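PDB 1PU6: 3-methyladenine DNA glycosylase from Helicobacter pylori, which removes alkylated bases such as 3-methyladenine from DNA as a helix-hairpin-helix glycosylase of base excision repair. Local coordinates for residues A[21-26]-A[194-199]. Numbering follows the deposited sequence.
Sequences PAWWWP and SLAQLY
The side chain of Q197 lies flat across one face of the W23 indole. Q197 CG sits directly over the W23 five-membered ring, 3.6 Å from its centroid, a CH-pi contact. Farther out, the carboxamide stacks on the pyrrole side with its plane 11° from that of the ring, and Q197 CD comes to 3.5 Å from W23 NE1. Glutamine suits this place because its methylenes and flat amide can both lie against an aromatic surface while the amide keeps a polar end. CG stands anti to the backbone N (chi1 -169°) and the chain runs extended beyond it, which carries NE2 past the indole to A22 O. The hydrogen bond from Q197 NE2 to A22 O is 3.0 Å long, with 154° at the hydrogen, and the donor stands above the carbonyl plane. R201, one turn further along the helix, also donates to A22 O. In this all-helical HhH-GPD glycosylase the contact ties the type I turn of P21 to W24, in the loop between helices 4-12 and 31-39, to the first turn of helix 195-203 near the C-terminus. The six-membered part of the indole reaches that turn, W23 CH2 lying 4.0 Å from A196 CB, where a small methyl lets the broad ring come close. At the N-cap, S194 OG accepts from Q197 N at 3.1 Å, helping to fix the helix start that bears the glutamine.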
ATOM      1  N   PRO A  21      13.265   1.328   3.981  1.00 21.99           N
ATOM      2  CA  PRO A  21      13.408   2.456   3.039  1.00 21.16           C
ATOM      3  C   PRO A  21      12.500   3.682   3.428  1.00 20.26           C
ATOM      4  O   PRO A  21      11.686   3.584   4.302  1.00 19.03           O
ATOM      5  CB  PRO A  21      13.001   1.867   1.678  1.00 23.78           C
ATOM      6  CG  PRO A  21      12.132   0.659   1.997  1.00 21.54           C
ATOM      7  CD  PRO A  21      12.609   0.137   3.374  1.00 22.10           C
ATOM      8  N   ALA A  22      12.740   4.833   2.813  1.00 20.21           N
ATOM      9  CA  ALA A  22      12.187   6.132   3.234  1.00 18.64           C
ATOM     10  C   ALA A  22      10.642   6.170   3.312  1.00 16.74           C
ATOM     11  O   ALA A  22      10.084   6.872   4.147  1.00 16.51           O
ATOM     12  CB  ALA A  22      12.610   7.208   2.235  1.00 20.15           C
ATOM     13  N   TRP A  23       9.993   5.473   2.390  1.00 16.90           N
ATOM     14  CA  TRP A  23       8.511   5.418   2.392  1.00 14.76           C
ATOM     15  C   TRP A  23       7.993   4.048   2.907  1.00 16.15           C
ATOM     16  O   TRP A  23       6.850   3.724   2.685  1.00 15.76           O
ATOM     17  CB  TRP A  23       7.926   5.689   0.978  1.00 15.73           C
ATOM     18  CG  TRP A  23       7.954   7.168   0.554  1.00 15.29           C
ATOM     19  CD1 TRP A  23       9.078   7.968   0.303  1.00 18.65           C
ATOM     20  CD2 TRP A  23       6.816   7.987   0.294  1.00 14.71           C
ATOM     21  NE1 TRP A  23       8.666   9.228  -0.065  1.00 18.33           N
ATOM     22  CE2 TRP A  23       7.288   9.275  -0.058  1.00 17.66           C
ATOM     23  CE3 TRP A  23       5.426   7.756   0.359  1.00 16.73           C
ATOM     24  CZ2 TRP A  23       6.411  10.344  -0.382  1.00 18.30           C
ATOM     25  CZ3 TRP A  23       4.525   8.821   0.053  1.00 17.83           C
ATOM     26  CH2 TRP A  23       5.031  10.098  -0.309  1.00 18.31           C
ATOM     27  N   TRP A  24       8.884   3.267   3.562  1.00 15.53           N
ATOM     28  CA  TRP A  24       8.641   1.937   4.152  1.00 14.97           C
ATOM     29  C   TRP A  24       8.431   0.839   3.104  1.00 14.80           C
ATOM     30  O   TRP A  24       9.127  -0.201   3.121  1.00 16.36           O
ATOM     31  CB  TRP A  24       7.497   1.941   5.180  1.00 16.36           C
ATOM     32  CG  TRP A  24       7.218   0.554   5.743  1.00 17.00           C
ATOM     33  CD1 TRP A  24       8.028  -0.183   6.597  1.00 16.38           C
ATOM     34  CD2 TRP A  24       6.083  -0.250   5.475  1.00 14.44           C
ATOM     35  NE1 TRP A  24       7.441  -1.394   6.859  1.00 17.51           N
ATOM     36  CE2 TRP A  24       6.225  -1.451   6.209  1.00 17.64           C
ATOM     37  CE3 TRP A  24       4.902  -0.052   4.737  1.00 15.59           C
ATOM     38  CZ2 TRP A  24       5.250  -2.475   6.191  1.00 18.03           C
ATOM     39  CZ3 TRP A  24       3.938  -1.066   4.723  1.00 17.78           C
ATOM     40  CH2 TRP A  24       4.112  -2.252   5.473  1.00 18.65           C
ATOM     41  N   TRP A  25       7.454   1.051   2.207  1.00 13.77           N
ATOM     42  CA  TRP A  25       7.152   0.018   1.181  1.00 14.13           C
ATOM     43  C   TRP A  25       8.392  -0.027   0.221  1.00 15.97           C
ATOM     44  O   TRP A  25       8.825   1.041  -0.281  1.00 15.67           O
ATOM     45  CB  TRP A  25       5.879   0.484   0.429  1.00 14.16           C
ATOM     46  CG  TRP A  25       5.208  -0.578  -0.340  1.00 14.03           C
ATOM     47  CD1 TRP A  25       5.666  -1.228  -1.456  1.00 15.01           C
ATOM     48  CD2 TRP A  25       3.904  -1.104  -0.056  1.00 14.40           C
ATOM     49  NE1 TRP A  25       4.718  -2.140  -1.878  1.00 17.71           N
ATOM     50  CE2 TRP A  25       3.625  -2.087  -1.043  1.00 16.58           C
ATOM     51  CE3 TRP A  25       2.953  -0.869   0.968  1.00 15.61           C
ATOM     52  CZ2 TRP A  25       2.429  -2.835  -1.051  1.00 16.92           C
ATOM     53  CZ3 TRP A  25       1.743  -1.607   0.965  1.00 14.10           C
ATOM     54  CH2 TRP A  25       1.504  -2.579  -0.043  1.00 17.47           C
ATOM     55  N   PRO A  26       8.953  -1.210  -0.066  1.00 16.45           N
ATOM     56  CA  PRO A  26      10.081  -1.288  -1.015  1.00 17.68           C
ATOM     57  C   PRO A  26       9.667  -0.861  -2.434  1.00 17.85           C
ATOM     58  O   PRO A  26       8.599  -1.245  -2.927  1.00 18.45           O
ATOM     59  CB  PRO A  26      10.533  -2.773  -0.989  1.00 18.76           C
ATOM     60  CG  PRO A  26       9.517  -3.479  -0.226  1.00 21.93           C
ATOM     61  CD  PRO A  26       8.527  -2.527   0.450  1.00 17.12           C
ATOM     62  N   SER A 194       6.834  15.333   3.725  1.00 19.11           N
ATOM     63  CA  SER A 194       5.431  15.629   3.512  1.00 18.54           C
ATOM     64  C   SER A 194       4.473  14.799   4.373  1.00 17.74           C
ATOM     65  O   SER A 194       4.817  13.717   4.907  1.00 16.34           O
ATOM     66  CB  SER A 194       5.089  15.356   2.037  1.00 19.73           C
ATOM     67  OG  SER A 194       5.090  13.949   1.754  1.00 18.71           O
ATOM     68  N   LEU A 195       3.260  15.293   4.506  1.00 16.77           N
ATOM     69  CA  LEU A 195       2.211  14.551   5.204  1.00 15.98           C
ATOM     70  C   LEU A 195       1.951  13.189   4.532  1.00 15.73           C
ATOM     71  O   LEU A 195       1.756  12.203   5.222  1.00 14.27           O
ATOM     72  CB  LEU A 195       0.926  15.407   5.235  1.00 15.98           C
ATOM     73  CG  LEU A 195      -0.279  14.736   5.876  1.00 18.01           C
ATOM     74  CD1 LEU A 195       0.048  14.292   7.308  1.00 20.04           C
ATOM     75  CD2 LEU A 195      -1.508  15.680   5.807  1.00 19.26           C
ATOM     76  N   ALA A 196       1.949  13.111   3.205  1.00 15.93           N
ATOM     77  CA  ALA A 196       1.824  11.779   2.575  1.00 16.17           C
ATOM     78  C   ALA A 196       2.933  10.782   3.014  1.00 14.67           C
ATOM     79  O   ALA A 196       2.650   9.597   3.312  1.00 14.41           O
ATOM     80  CB  ALA A 196       1.788  11.898   1.073  1.00 17.09           C
ATOM     81  N   GLN A 197       4.183  11.230   3.033  1.00 14.21           N
ATOM     82  CA  GLN A 197       5.267  10.320   3.474  1.00 13.61           C
ATOM     83  C   GLN A 197       5.105   9.973   4.951  1.00 14.19           C
ATOM     84  O   GLN A 197       5.449   8.850   5.373  1.00 13.60           O
ATOM     85  CB  GLN A 197       6.620  10.968   3.212  1.00 13.52           C
ATOM     86  CG  GLN A 197       7.765   9.946   3.408  1.00 14.88           C
ATOM     87  CD  GLN A 197       9.148  10.543   3.151  1.00 15.80           C
ATOM     88  OE1 GLN A 197       9.285  11.641   2.576  1.00 18.67           O
ATOM     89  NE2 GLN A 197      10.168   9.806   3.544  1.00 19.15           N
ATOM     90  N   LEU A 198       4.665  10.946   5.766  1.00 13.83           N
ATOM     91  CA  LEU A 198       4.378  10.650   7.160  1.00 13.50           C
ATOM     92  C   LEU A 198       3.339   9.480   7.288  1.00 14.08           C
ATOM     93  O   LEU A 198       3.548   8.536   8.047  1.00 13.16           O
ATOM     94  CB  LEU A 198       3.913  11.918   7.912  1.00 14.54           C
ATOM     95  CG  LEU A 198       3.705  11.770   9.409  1.00 14.99           C
ATOM     96  CD1 LEU A 198       3.895  13.248  10.084  1.00 17.67           C
ATOM     97  CD2 LEU A 198       2.330  11.241   9.730  1.00 18.23           C
ATOM     98  N   TYR A 199       2.227   9.547   6.539  1.00 13.39           N
ATOM     99  CA  TYR A 199       1.233   8.458   6.622  1.00 13.43           C
ATOM    100  C   TYR A 199       1.832   7.106   6.120  1.00 13.27           C
ATOM    101  O   TYR A 199       1.536   6.038   6.689  1.00 13.87           O
ATOM    102  CB  TYR A 199       0.012   8.832   5.762  1.00 13.13           C
ATOM    103  CG  TYR A 199      -0.920   9.873   6.325  1.00 14.16           C
ATOM    104  CD1 TYR A 199      -1.658  10.680   5.463  1.00 14.98           C
ATOM    105  CD2 TYR A 199      -1.156   9.993   7.684  1.00 16.48           C
ATOM    106  CE1 TYR A 199      -2.563  11.628   5.930  1.00 17.32           C
ATOM    107  CE2 TYR A 199      -2.097  10.960   8.191  1.00 17.86           C
ATOM    108  CZ  TYR A 199      -2.798  11.757   7.285  1.00 15.34           C
ATOM    109  OH  TYR A 199      -3.733  12.715   7.731  1.00 21.44           O
TER